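Local atomic coordinates of PTS EIIA type-4 domain-containing protein (Streptococcus agalactiae NEM316, PDB entry 4TKZ), a protein that probably relays phosphoryl groups during sugar uptake, as the EIIA component of a mannose-type phosphotransferase system. Residues 3-9 / 29-35; 58-64 / 85-91; 45-49 / 76-80; 92-98 / 115-120. One frame throughout, in Å; residues are numbered along the deposited sequence.

Contact 1 of 4, residues 3-9 / 29-35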
loop_
_atom_site.group_PDB
_atom_site.type_symbol
_atom_site.label_atom_id
_atom_site.label_comp_id
_atom_site.label_asym_id
_atom_site.label_seq_id
_atom_site.Cartn_x
_atom_site.Cartn_y
_atom_site.Cartn_z
ATOM N N LYS A 3 10.962 5.286 -15.417
ATOM C CA LYS A 3 11.031 3.976 -14.774
ATOM C C LYS A 3 10.463 4.026 -13.355
ATOM O O LYS A 3 10.761 4.946 -12.589
ATOM C CB LYS A 3 12.474 3.448 -14.759
ATOM C CG LYS A 3 12.588 2.065 -14.131
ATOM C CD LYS A 3 13.979 1.484 -14.242
ATOM C CE LYS A 3 14.073 0.178 -13.475
ATOM N NZ LYS A 3 15.274 -0.618 -13.875
ATOM N N ILE A 4 9.638 3.037 -13.013
ATOM C CA ILE A 4 9.015 2.960 -11.689
ATOM C C ILE A 4 9.675 1.868 -10.865
ATOM O O ILE A 4 9.709 0.709 -11.278
ATOM C CB ILE A 4 7.497 2.669 -11.823
ATOM C CG1 ILE A 4 6.816 3.814 -12.562
ATOM C CG2 ILE A 4 6.836 2.473 -10.452
ATOM C CD1 ILE A 4 5.361 3.536 -12.915
ATOM N N ILE A 5 10.202 2.240 -9.700
ATOM C CA ILE A 5 10.855 1.269 -8.842
ATOM C C ILE A 5 10.163 1.228 -7.493
ATOM O O ILE A 5 10.025 2.253 -6.812
ATOM C CB ILE A 5 12.342 1.624 -8.643
ATOM C CG1 ILE A 5 13.029 1.757 -9.997
ATOM C CG2 ILE A 5 13.049 0.569 -7.793
ATOM C CD1 ILE A 5 14.530 2.137 -9.892
ATOM N N ILE A 6 9.736 0.034 -7.107
ATOM C CA ILE A 6 9.069 -0.170 -5.832
ATOM C C ILE A 6 10.009 -0.826 -4.828
ATOM O O ILE A 6 10.478 -1.957 -5.049
ATOM C CB ILE A 6 7.837 -1.074 -6.008
ATOM C CG1 ILE A 6 6.868 -0.483 -7.036
ATOM C CG2 ILE A 6 7.109 -1.265 -4.677
ATOM C CD1 ILE A 6 5.709 -1.427 -7.393
ATOM N N VAL A 7 10.285 -0.126 -3.729
ATOM C CA VAL A 7 11.123 -0.675 -2.671
ATOM C C VAL A 7 10.340 -0.716 -1.374
ATOM O O VAL A 7 9.857 0.316 -0.904
ATOM C CB VAL A 7 12.394 0.178 -2.449
ATOM C CG1 VAL A 7 13.417 -0.622 -1.664
ATOM C CG2 VAL A 7 12.955 0.632 -3.778
ATOM N N ALA A 8 10.199 -1.902 -0.786
ATOM C CA ALA A 8 9.420 -2.027 0.442
ATOM C C ALA A 8 9.796 -3.261 1.253
ATOM O O ALA A 8 10.416 -4.188 0.739
ATOM C CB ALA A 8 7.914 -2.030 0.114
ATOM N N HIS A 9 9.416 -3.242 2.528
ATOM C CA HIS A 9 9.678 -4.326 3.465
ATOM C C HIS A 9 8.992 -5.634 3.076
ATOM O O HIS A 9 7.830 -5.639 2.649
ATOM C CB HIS A 9 9.194 -3.920 4.863
ATOM C CG HIS A 9 10.002 -2.830 5.501
ATOM N ND1 HIS A 9 9.765 -1.491 5.265
ATOM C CD2 HIS A 9 11.026 -2.880 6.385
ATOM C CE1 HIS A 9 10.624 -0.766 5.963
ATOM N NE2 HIS A 9 11.394 -1.585 6.655
ATOM N N TYR A 29 9.312 -1.340 -17.639
ATOM C CA TYR A 29 10.013 -0.402 -16.777
ATOM C C TYR A 29 9.353 -0.216 -15.417
ATOM O O TYR A 29 9.206 0.906 -14.930
ATOM C CB TYR A 29 10.158 0.935 -17.490
ATOM C CG TYR A 29 10.813 0.775 -18.836
ATOM C CD1 TYR A 29 12.125 0.342 -18.928
ATOM C CD2 TYR A 29 10.120 1.035 -20.014
ATOM C CE1 TYR A 29 12.741 0.183 -20.142
ATOM C CE2 TYR A 29 10.731 0.879 -21.244
ATOM C CZ TYR A 29 12.049 0.455 -21.294
ATOM O OH TYR A 29 12.680 0.293 -22.503
ATOM N N VAL A 30 8.945 -1.327 -14.818
ATOM C CA VAL A 30 8.415 -1.314 -13.468
ATOM C C VAL A 30 9.046 -2.489 -12.741
ATOM O O VAL A 30 8.835 -3.638 -13.127
ATOM C CB VAL A 30 6.870 -1.478 -13.466
ATOM C CG1 VAL A 30 6.351 -1.559 -12.041
ATOM C CG2 VAL A 30 6.205 -0.332 -14.221
ATOM N N VAL A 31 9.849 -2.207 -11.717
ATOM C CA VAL A 31 10.526 -3.268 -10.978
ATOM C C VAL A 31 10.287 -3.176 -9.481
ATOM O O VAL A 31 10.009 -2.095 -8.933
ATOM C CB VAL A 31 12.054 -3.263 -11.230
ATOM C CG1 VAL A 31 12.354 -3.306 -12.713
ATOM C CG2 VAL A 31 12.678 -2.040 -10.617
ATOM N N GLY A 32 10.418 -4.313 -8.811
ATOM C CA GLY A 32 10.291 -4.338 -7.368
ATOM C C GLY A 32 11.587 -4.794 -6.732
ATOM O O GLY A 32 12.268 -5.686 -7.248
ATOM N N ILE A 33 11.939 -4.157 -5.623
ATOM C CA ILE A 33 13.028 -4.627 -4.793
ATOM C C ILE A 33 12.447 -5.037 -3.445
ATOM O O ILE A 33 12.027 -4.190 -2.651
ATOM C CB ILE A 33 14.112 -3.534 -4.628
ATOM C CG1 ILE A 33 14.681 -3.163 -5.999
ATOM C CG2 ILE A 33 15.207 -4.013 -3.716
ATOM C CD1 ILE A 33 15.741 -2.062 -5.975
ATOM N N ASN A 34 12.421 -6.342 -3.194
ATOM C CA ASN A 34 11.881 -6.862 -1.950
ATOM C C ASN A 34 12.906 -6.833 -0.819
ATOM O O ASN A 34 13.885 -7.576 -0.849
ATOM C CB ASN A 34 11.360 -8.292 -2.153
ATOM C CG ASN A 34 10.274 -8.378 -3.216
ATOM O OD1 ASN A 34 9.117 -8.055 -2.960
ATOM N ND2 ASN A 34 10.643 -8.832 -4.407
ATOM N N PHE A 35 12.671 -5.976 0.170
ATOM C CA PHE A 35 13.553 -5.864 1.329
ATOM C C PHE A 35 13.164 -6.923 2.348
ATOM O O PHE A 35 12.413 -6.654 3.287
ATOM C CB PHE A 35 13.451 -4.468 1.946
ATOM C CG PHE A 35 14.361 -4.248 3.128
ATOM C CD1 PHE A 35 15.680 -4.693 3.106
ATOM C CD2 PHE A 35 13.903 -3.573 4.251
ATOM C CE1 PHE A 35 16.529 -4.479 4.189
ATOM C CE2 PHE A 35 14.738 -3.349 5.344
ATOM C CZ PHE A 35 16.061 -3.808 5.314
#
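I6 O is held by the outer strand in two ways: the amide of I33 donates to it at 2.7 Å (I33 N to I6 O), almost in line with the carbonyl bond, and a CA hydrogen of G32 points at the same oxygen. On the amide side of the same residue, I6 N reaches V31 O at 2.8 Å, so both backbone polar groups of I6 are gripped by the residues flanking G32, its partner in register. The spacing is less even further on. A8 N to I33 O is a weak 3.5 Å bond, while F35 N regains A8 O at 2.9 Å. Strands 3-9 and 30-35 are the two arms of a beta-alpha-beta crossover whose helix, 12-24, covers I6 and V30 on one face through L17. On the other face I5 and V31 stand side by side with their CG2 atoms 3.9 Å apart. With chi1 at -53°, V31 CG2 meets both I5 and K3 CE, and CG1 also reaches the end of K3, whose extended chain carries NZ on to a salt bridge with E51. Beyond the last hydrogen bond, at the bridged pair H9 and F35, the edge of the F35 ring approaches the H9 ring face with an offset, F35 CD2 lying 3.6 Å from H9 CD2 and the planes at 62°. H9 ND1 bonds to D63, and H9 O accepts from S19 of the second subunit.

Contact 2 of 4, residues 58-64 / 85-91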
loop_
_atom_site.group_PDB
_atom_site.type_symbol
_atom_site.label_atom_id
_atom_site.label_comp_id
_atom_site.label_asym_id
_atom_site.label_seq_id
_atom_site.Cartn_x
_atom_site.Cartn_y
_atom_site.Cartn_z
ATOM N N ILE A 58 13.303 8.678 -13.037
ATOM C CA ILE A 58 13.014 7.530 -12.175
ATOM C C ILE A 58 12.100 7.890 -11.010
ATOM O O ILE A 58 12.361 8.831 -10.253
ATOM C CB ILE A 58 14.315 6.904 -11.621
ATOM C CG1 ILE A 58 15.179 6.378 -12.765
ATOM C CG2 ILE A 58 14.022 5.776 -10.642
ATOM C CD1 ILE A 58 16.652 6.680 -12.593
ATOM N N LEU A 59 11.013 7.139 -10.868
ATOM C CA LEU A 59 10.133 7.344 -9.736
ATOM C C LEU A 59 10.266 6.153 -8.804
ATOM O O LEU A 59 9.991 5.019 -9.193
ATOM C CB LEU A 59 8.679 7.523 -10.203
ATOM C CG LEU A 59 7.641 7.683 -9.088
ATOM C CD1 LEU A 59 7.928 8.894 -8.202
ATOM C CD2 LEU A 59 6.247 7.772 -9.675
ATOM N N VAL A 60 10.682 6.418 -7.571
ATOM C CA VAL A 60 10.834 5.364 -6.578
ATOM C C VAL A 60 9.710 5.413 -5.553
ATOM O O VAL A 60 9.549 6.398 -4.807
ATOM C CB VAL A 60 12.174 5.445 -5.837
ATOM C CG1 VAL A 60 12.289 4.262 -4.884
ATOM C CG2 VAL A 60 13.341 5.467 -6.823
ATOM N N LEU A 61 8.922 4.343 -5.513
ATOM C CA LEU A 61 7.799 4.294 -4.594
ATOM C C LEU A 61 8.152 3.409 -3.407
ATOM O O LEU A 61 8.421 2.223 -3.567
ATOM C CB LEU A 61 6.562 3.757 -5.323
ATOM C CG LEU A 61 6.309 4.510 -6.633
ATOM C CD1 LEU A 61 5.081 3.923 -7.342
ATOM C CD2 LEU A 61 6.112 6.000 -6.342
ATOM N N THR A 62 8.153 3.978 -2.209
ATOM C CA THR A 62 8.559 3.206 -1.041
ATOM C C THR A 62 7.478 3.154 -0.012
ATOM O O THR A 62 6.609 4.022 0.016
ATOM C CB THR A 62 9.803 3.799 -0.362
ATOM O OG1 THR A 62 9.459 5.043 0.272
ATOM C CG2 THR A 62 10.906 4.019 -1.387
ATOM N N ASP A 63 7.549 2.162 0.867
ATOM C CA ASP A 63 6.421 1.906 1.749
ATOM C C ASP A 63 6.232 2.928 2.852
ATOM O O ASP A 63 5.129 3.439 3.050
ATOM C CB ASP A 63 6.443 0.476 2.315
ATOM C CG ASP A 63 7.758 0.100 2.969
ATOM O OD1 ASP A 63 8.742 0.868 2.900
ATOM O OD2 ASP A 63 7.804 -0.999 3.562
ATOM N N LEU A 64 7.314 3.250 3.544
ATOM C CA LEU A 64 7.190 3.835 4.865
ATOM C C LEU A 64 8.252 4.900 5.098
ATOM O O LEU A 64 9.443 4.635 4.960
ATOM C CB LEU A 64 7.322 2.711 5.892
ATOM C CG LEU A 64 6.810 2.896 7.312
ATOM C CD1 LEU A 64 5.324 3.258 7.316
ATOM C CD2 LEU A 64 7.058 1.614 8.088
ATOM N N ILE A 85 15.571 11.619 -9.942
ATOM C CA ILE A 85 15.031 10.537 -9.126
ATOM C C ILE A 85 14.107 11.107 -8.060
ATOM O O ILE A 85 14.549 11.834 -7.173
ATOM C CB ILE A 85 16.145 9.713 -8.463
ATOM C CG1 ILE A 85 17.078 9.123 -9.527
ATOM C CG2 ILE A 85 15.553 8.605 -7.603
ATOM C CD1 ILE A 85 18.387 8.542 -8.980
ATOM N N LYS A 86 12.816 10.792 -8.166
ATOM C CA LYS A 86 11.852 11.188 -7.151
ATOM C C LYS A 86 11.599 10.013 -6.211
ATOM O O LYS A 86 11.451 8.872 -6.654
ATOM C CB LYS A 86 10.537 11.629 -7.813
ATOM C CG LYS A 86 10.624 12.983 -8.513
ATOM C CD LYS A 86 10.783 14.110 -7.495
ATOM C CE LYS A 86 10.483 15.472 -8.112
ATOM N NZ LYS A 86 11.041 16.610 -7.321
ATOM N N VAL A 87 11.548 10.297 -4.915
ATOM C CA VAL A 87 11.349 9.261 -3.908
ATOM C C VAL A 87 10.120 9.580 -3.072
ATOM O O VAL A 87 10.090 10.589 -2.355
ATOM C CB VAL A 87 12.570 9.155 -2.975
ATOM C CG1 VAL A 87 12.359 8.067 -1.925
ATOM C CG2 VAL A 87 13.842 8.887 -3.795
ATOM N N LEU A 88 9.098 8.726 -3.164
ATOM C CA LEU A 88 7.898 8.904 -2.350
ATOM C C LEU A 88 7.794 7.821 -1.276
ATOM O O LEU A 88 8.230 6.687 -1.487
ATOM C CB LEU A 88 6.624 8.863 -3.213
ATOM C CG LEU A 88 6.548 9.718 -4.475
ATOM C CD1 LEU A 88 5.118 9.682 -5.061
ATOM C CD2 LEU A 88 6.976 11.146 -4.177
ATOM N N SER A 89 7.233 8.182 -0.121
ATOM C CA SER A 89 6.776 7.200 0.861
ATOM C C SER A 89 5.247 7.132 0.793
ATOM O O SER A 89 4.626 7.933 0.090
ATOM C CB SER A 89 7.208 7.582 2.268
ATOM O OG SER A 89 6.649 8.824 2.651
ATOM N N GLY A 90 4.654 6.181 1.515
ATOM C CA GLY A 90 3.201 6.086 1.636
ATOM C C GLY A 90 2.540 5.265 0.549
ATOM O O GLY A 90 1.346 5.409 0.301
ATOM N N LEU A 91 3.323 4.401 -0.096
ATOM C CA LEU A 91 2.876 3.657 -1.274
ATOM C C LEU A 91 1.552 2.938 -1.058
ATOM O O LEU A 91 1.429 2.118 -0.145
ATOM C CB LEU A 91 3.941 2.633 -1.689
ATOM C CG LEU A 91 3.522 1.587 -2.727
ATOM C CD1 LEU A 91 3.132 2.256 -4.044
ATOM C CD2 LEU A 91 4.644 0.589 -2.954
HETATM O O HOH W 1 3.099 1.782 2.016
#
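T62 offers two donors to a single acceptor, L88 O. Its amide comes from one face of the carbonyl plane (T62 N to L88 O 2.8 Å) and its hydroxyl from the other (T62 OG1 to L88 O 2.7 Å). The hydroxyl can do so because chi1 of 70° sets OG1 between the backbone N and the carbonyl carbon, turned back to the neighbouring strand. Behind this double grip run regular parallel rungs, the shortest from V60 N to K86 O at 2.7 Å. Leucines make up most of one face of the pair, with K86 beside L59: L61 CD2 lies 4.0 Å from L88 CD1 as the two side chains run alongside each other, whereas L91 meets L61 at about a right angle, its CD1 against L61 CB. On the other face, V60 CG2 touches I85 CG2. Past T62 the chains change to loop geometry. G90 N bonds to D63 O at 3.2 Å from above the carbonyl plane, and a water donates to both D63 O and L91 O, joining the two loops. Further out, H9 holds D63 OD2, V116 and I117 cover L88, and S89 OG bonds to G123 O of the second subunit. L88 and S89 also pair antiparallel with a strand of that subunit, which carries the sheet across the interface. Strands 57-62 and 84-89, joined through helix 68-76, form a beta-alpha-beta unit at one edge of a 2-1-3-4 parallel sheet, and extension of that edge by the partner chain is characteristic of dimeric mannose-type EIIA domains.

Contact 3 of 4, residues 45-49 / 76-80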
loop_
_atom_site.group_PDB
_atom_site.type_symbol
_atom_site.label_atom_id
_atom_site.label_comp_id
_atom_site.label_asym_id
_atom_site.label_seq_id
_atom_site.Cartn_x
_atom_site.Cartn_y
_atom_site.Cartn_z
ATOM N N ARG A 45 20.766 -0.824 -1.298
ATOM C CA ARG A 45 21.484 0.196 -2.047
ATOM C C ARG A 45 22.068 -0.370 -3.331
ATOM O O ARG A 45 21.987 0.268 -4.378
ATOM C CB ARG A 45 22.604 0.811 -1.207
ATOM C CG ARG A 45 23.404 1.861 -1.955
ATOM C CD ARG A 45 24.312 2.599 -0.993
ATOM N NE ARG A 45 25.314 3.400 -1.681
ATOM C CZ ARG A 45 25.250 4.719 -1.824
ATOM N NH1 ARG A 45 26.224 5.364 -2.453
ATOM N NH2 ARG A 45 24.227 5.396 -1.320
ATOM N N VAL A 46 22.644 -1.569 -3.242
ATOM C CA VAL A 46 23.263 -2.227 -4.393
ATOM C C VAL A 46 22.209 -2.502 -5.448
ATOM O O VAL A 46 22.409 -2.230 -6.636
ATOM C CB VAL A 46 23.941 -3.550 -3.982
ATOM C CG1 VAL A 46 24.252 -4.403 -5.202
ATOM C CG2 VAL A 46 25.241 -3.256 -3.229
ATOM N N ALA A 47 21.079 -3.029 -4.999
ATOM C CA ALA A 47 19.985 -3.341 -5.907
ATOM C C ALA A 47 19.475 -2.089 -6.612
ATOM O O ALA A 47 19.260 -2.092 -7.833
ATOM C CB ALA A 47 18.859 -4.041 -5.168
ATOM N N LEU A 48 19.271 -1.019 -5.848
ATOM C CA LEU A 48 18.744 0.218 -6.428
ATOM C C LEU A 48 19.699 0.811 -7.454
ATOM O O LEU A 48 19.268 1.175 -8.549
ATOM C CB LEU A 48 18.395 1.242 -5.344
ATOM C CG LEU A 48 17.634 2.494 -5.788
ATOM C CD1 LEU A 48 16.289 2.132 -6.461
ATOM C CD2 LEU A 48 17.383 3.409 -4.607
ATOM N N GLN A 49 20.990 0.905 -7.105
ATOM C CA GLN A 49 21.996 1.375 -8.047
ATOM C C GLN A 49 21.908 0.641 -9.367
ATOM O O GLN A 49 21.925 1.252 -10.441
ATOM C CB GLN A 49 23.403 1.140 -7.490
ATOM C CG GLN A 49 23.820 2.009 -6.345
ATOM C CD GLN A 49 25.232 1.667 -5.915
ATOM O OE1 GLN A 49 25.485 1.345 -4.755
ATOM N NE2 GLN A 49 26.154 1.700 -6.866
ATOM N N LEU A 76 20.403 7.931 -2.210
ATOM C CA LEU A 76 20.946 7.688 -3.531
ATOM C C LEU A 76 20.423 8.706 -4.534
ATOM O O LEU A 76 21.101 9.013 -5.509
ATOM C CB LEU A 76 20.623 6.268 -3.985
ATOM C CG LEU A 76 21.454 5.746 -5.154
ATOM C CD1 LEU A 76 22.937 5.660 -4.770
ATOM C CD2 LEU A 76 20.927 4.391 -5.615
ATOM N N SER A 77 19.219 9.232 -4.296
ATOM C CA SER A 77 18.575 10.139 -5.246
ATOM C C SER A 77 19.324 11.460 -5.448
ATOM O O SER A 77 19.043 12.187 -6.394
ATOM C CB SER A 77 17.149 10.461 -4.802
ATOM O OG SER A 77 17.175 11.337 -3.690
ATOM N N VAL A 78 20.258 11.779 -4.560
ATOM C CA VAL A 78 20.971 13.054 -4.666
ATOM C C VAL A 78 22.410 12.886 -5.150
ATOM O O VAL A 78 23.208 13.828 -5.079
ATOM C CB VAL A 78 20.968 13.820 -3.326
ATOM C CG1 VAL A 78 19.555 14.016 -2.819
ATOM C CG2 VAL A 78 21.792 13.079 -2.283
ATOM N N GLU A 79 22.745 11.702 -5.652
ATOM C CA GLU A 79 24.144 11.388 -5.960
ATOM C C GLU A 79 24.463 11.421 -7.448
ATOM O O GLU A 79 25.632 11.415 -7.844
ATOM C CB GLU A 79 24.508 10.015 -5.413
ATOM C CG GLU A 79 24.443 9.895 -3.914
ATOM C CD GLU A 79 25.446 8.902 -3.414
ATOM O OE1 GLU A 79 26.652 9.193 -3.547
ATOM O OE2 GLU A 79 25.037 7.832 -2.915
ATOM N N TYR A 80 23.422 11.438 -8.271
ATOM C CA TYR A 80 23.593 11.485 -9.713
ATOM C C TYR A 80 23.239 12.877 -10.233
ATOM O O TYR A 80 22.115 13.351 -10.059
ATOM C CB TYR A 80 22.703 10.441 -10.388
ATOM C CG TYR A 80 22.893 9.017 -9.915
ATOM C CD1 TYR A 80 22.258 8.553 -8.767
ATOM C CD2 TYR A 80 23.681 8.127 -10.632
ATOM C CE1 TYR A 80 22.410 7.251 -8.343
ATOM C CE2 TYR A 80 23.833 6.817 -10.221
ATOM C CZ TYR A 80 23.195 6.384 -9.078
ATOM O OH TYR A 80 23.348 5.075 -8.669
HETATM O O HOH W 2 23.767 3.270 -10.911
#
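L76, which buries more surface here than any other residue of the pair, sends its two methyls to different neighbours on helix 41-52. L76 CD2 packs 3.8 Å from L48 CG and equally 3.8 Å from Q49 CG, close also to the Q49 amide nitrogen; L48 slides past it in the opposite direction, while Q49 crosses it at about a right angle. L76 CD1 instead lies over one face of the R45 guanidinium, 3.7 Å from R45 NH2. R45 comes next in buried area. With CG anti to its amide nitrogen (chi1 179°) and the chain straight out to NE, it reaches across to E79 in a salt bridge. R45 NH1 bonds to E79 OE2 at 2.8 Å, in the guanidinium plane and on the syn lone pair; NH2 adds a weak bond to the same oxygen, and the two planes are 35° apart. The cation thus has carbon over a face and a carboxylate at its edge. Q49 completes the trio: Y80 OH lies 3.9 Å from Q49 CG, and a water links the backbone carbonyl of Q49 to the tyrosine hydroxyl, Q49 O at 2.8 Å and Y80 OH at 2.9 Å. A type I turn from L76 to E79 is what brings leucine and glutamate to the same arginine. The contact joins helix 41-52 to the end of helix 68-76, neighbours in one outer layer of a three-layer alpha-beta-alpha sandwich.

Contact 4 of 4, residues 92-98 / 115-120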
loop_
_atom_site.group_PDB
_atom_site.type_symbol
_atom_site.label_atom_id
_atom_site.label_comp_id
_atom_site.label_asym_id
_atom_site.label_seq_id
_atom_site.Cartn_x
_atom_site.Cartn_y
_atom_site.Cartn_z
ATOM N N ASN A 92 0.565 3.284 -1.879
ATOM C CA ASN A 92 -0.708 2.536 -1.950
ATOM C C ASN A 92 -1.007 2.169 -3.399
ATOM O O ASN A 92 -0.254 2.547 -4.290
ATOM C CB ASN A 92 -1.873 3.259 -1.248
ATOM C CG ASN A 92 -2.129 4.656 -1.784
ATOM O OD1 ASN A 92 -1.804 4.968 -2.925
ATOM N ND2 ASN A 92 -2.757 5.500 -0.954
ATOM N N LEU A 93 -2.075 1.420 -3.676
ATOM C CA LEU A 93 -2.281 1.016 -5.062
ATOM C C LEU A 93 -2.632 2.222 -5.934
ATOM O O LEU A 93 -2.322 2.241 -7.123
ATOM C CB LEU A 93 -3.314 -0.122 -5.191
ATOM C CG LEU A 93 -3.528 -0.773 -6.567
ATOM C CD1 LEU A 93 -2.245 -1.279 -7.175
ATOM C CD2 LEU A 93 -4.542 -1.930 -6.477
ATOM N N SER A 94 -3.259 3.236 -5.341
ATOM C CA SER A 94 -3.575 4.468 -6.061
ATOM C C SER A 94 -2.304 5.133 -6.590
ATOM O O SER A 94 -2.266 5.591 -7.738
ATOM C CB SER A 94 -4.295 5.457 -5.139
ATOM O OG SER A 94 -5.622 5.046 -4.866
ATOM N N MET A 95 -1.292 5.194 -5.736
ATOM C CA MET A 95 -0.001 5.787 -6.097
ATOM C C MET A 95 0.575 5.046 -7.300
ATOM O O MET A 95 1.000 5.660 -8.287
ATOM C CB MET A 95 0.957 5.715 -4.903
ATOM C CG MET A 95 2.247 6.462 -5.106
ATOM S SD MET A 95 3.291 6.358 -3.652
ATOM C CE MET A 95 2.476 7.525 -2.565
ATOM N N LEU A 96 0.551 3.718 -7.233
ATOM C CA LEU A 96 1.117 2.885 -8.295
ATOM C C LEU A 96 0.335 2.984 -9.596
ATOM O O LEU A 96 0.914 3.135 -10.676
ATOM C CB LEU A 96 1.186 1.419 -7.848
ATOM C CG LEU A 96 1.804 0.444 -8.847
ATOM C CD1 LEU A 96 3.184 0.921 -9.352
ATOM C CD2 LEU A 96 1.918 -0.929 -8.194
ATOM N N MET A 97 -0.985 2.890 -9.505
ATOM C CA MET A 97 -1.793 2.939 -10.714
ATOM C C MET A 97 -1.641 4.292 -11.414
ATOM O O MET A 97 -1.534 4.357 -12.639
ATOM C CB MET A 97 -3.261 2.637 -10.400
ATOM C CG MET A 97 -3.540 1.196 -9.935
ATOM S SD MET A 97 -2.901 -0.103 -11.023
ATOM C CE MET A 97 -3.734 0.328 -12.555
ATOM N N GLU A 98 -1.597 5.368 -10.640
ATOM C CA GLU A 98 -1.466 6.699 -11.234
ATOM C C GLU A 98 -0.144 6.854 -11.972
ATOM O O GLU A 98 -0.099 7.388 -13.085
ATOM C CB GLU A 98 -1.579 7.795 -10.171
ATOM C CG GLU A 98 -1.792 9.187 -10.785
ATOM C CD GLU A 98 -3.138 9.292 -11.503
ATOM O OE1 GLU A 98 -4.157 9.448 -10.813
ATOM O OE2 GLU A 98 -3.177 9.214 -12.750
ATOM N N LYS A 115 0.684 14.726 -9.610
ATOM C CA LYS A 115 -0.535 13.977 -9.900
ATOM C C LYS A 115 -0.563 12.676 -9.101
ATOM O O LYS A 115 -1.615 12.239 -8.639
ATOM C CB LYS A 115 -0.582 13.676 -11.393
ATOM C CG LYS A 115 -1.885 13.123 -11.889
ATOM C CD LYS A 115 -2.005 13.377 -13.384
ATOM C CE LYS A 115 -1.595 14.809 -13.716
ATOM N NZ LYS A 115 -1.551 15.062 -15.182
ATOM N N VAL A 116 0.604 12.061 -8.937
ATOM C CA VAL A 116 0.709 10.790 -8.230
ATOM C C VAL A 116 0.391 10.976 -6.749
ATOM O O VAL A 116 -0.328 10.178 -6.150
ATOM C CB VAL A 116 2.113 10.172 -8.426
ATOM C CG1 VAL A 116 2.348 9.043 -7.450
ATOM C CG2 VAL A 116 2.277 9.680 -9.868
ATOM N N ILE A 117 0.915 12.050 -6.173
ATOM C CA ILE A 117 0.672 12.393 -4.776
ATOM C C ILE A 117 -0.803 12.666 -4.530
ATOM O O ILE A 117 -1.405 12.179 -3.560
ATOM C CB ILE A 117 1.452 13.665 -4.392
ATOM C CG1 ILE A 117 2.957 13.404 -4.407
ATOM C CG2 ILE A 117 1.005 14.172 -3.023
ATOM C CD1 ILE A 117 3.383 12.332 -3.450
ATOM N N THR A 118 -1.375 13.474 -5.411
ATOM C CA THR A 118 -2.785 13.832 -5.319
ATOM C C THR A 118 -3.647 12.581 -5.308
ATOM O O THR A 118 -4.508 12.423 -4.435
ATOM C CB THR A 118 -3.194 14.730 -6.498
ATOM O OG1 THR A 118 -2.494 15.979 -6.408
ATOM C CG2 THR A 118 -4.702 14.973 -6.497
ATOM N N SER A 119 -3.412 11.689 -6.268
ATOM C CA SER A 119 -4.208 10.468 -6.372
ATOM C C SER A 119 -4.022 9.573 -5.148
ATOM O O SER A 119 -4.970 8.927 -4.705
ATOM C CB SER A 119 -3.876 9.706 -7.659
ATOM O OG SER A 119 -4.404 10.368 -8.798
ATOM N N SER A 120 -2.802 9.543 -4.610
ATOM C CA SER A 120 -2.490 8.728 -3.439
ATOM C C SER A 120 -3.363 9.138 -2.264
ATOM O O SER A 120 -3.937 8.295 -1.562
ATOM C CB SER A 120 -0.998 8.850 -3.069
ATOM O OG SER A 120 -0.183 8.538 -4.175
#
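A helical hairpin, helices 93-102 and 110-122, packs here with its short segments antiparallel at 147° and their axes only 7.9 Å apart. N92 works at its head, at the N-cap of the first helix. Its amide is used in two directions: N92 OD1 accepts from M95 N at 2.9 Å, capping the helix, while N92 ND2 donates to S120 O at 3.1 Å with that oxygen lying in the amide plane. A chi1 of 57° turns the group back over the first turn of the helix and toward its partner. ND2 also bonds to G90 O of the second subunit, so one side chain binds helix start, helix partner and dimer mate. Small residues allow the close approach. S94 CB rests 3.6 Å from S119 O, and S120 lies against M95, with S120 OG 3.1 Å from M95 CB. That hydroxyl is turned back to its own helix, S120 OG donating to V116 O at 2.6 Å from above the carbonyl plane, opposite the helical amide bond to the same oxygen. M95 runs straight before bending at its last torsion (-76°), which returns CE to the S120 hydroxyl; M95 CG presses tightly on V116 CG1 at 3.5 Å. Further along, E98 CG lies against K115 O, and OE2 bonds to S102. With L88 beneath both M95 and V116, this is an N-capped antiparallel helix pair, lined with serines and packed on the face of the sheet opposite helices 41-52 and 68-76.

Contacts 1 and 2 lie in the central sheet, and their inner strands, 3-9 and 57-62, are direct neighbours, so the two pairs together span all four strands; the H9–D63 bond also joins their ends. Both rest on backbone bonds with aliphatic flanks. Contact 2 is buried, as is contact 4, whereas contact 1, on an edge strand, and contact 3 are partly buried. Contacts 3 and 4 belong to the helical layers on opposite faces, about 23 Å apart between centres, and rely on side chains. Contact 3 uses a salt bridge and water around one leucine; contact 4 relies mainly on capping, serines and tight methionine packing. I33 and I5 pack on L48 of contact 3, while L88 of contact 2 underlies contact 4.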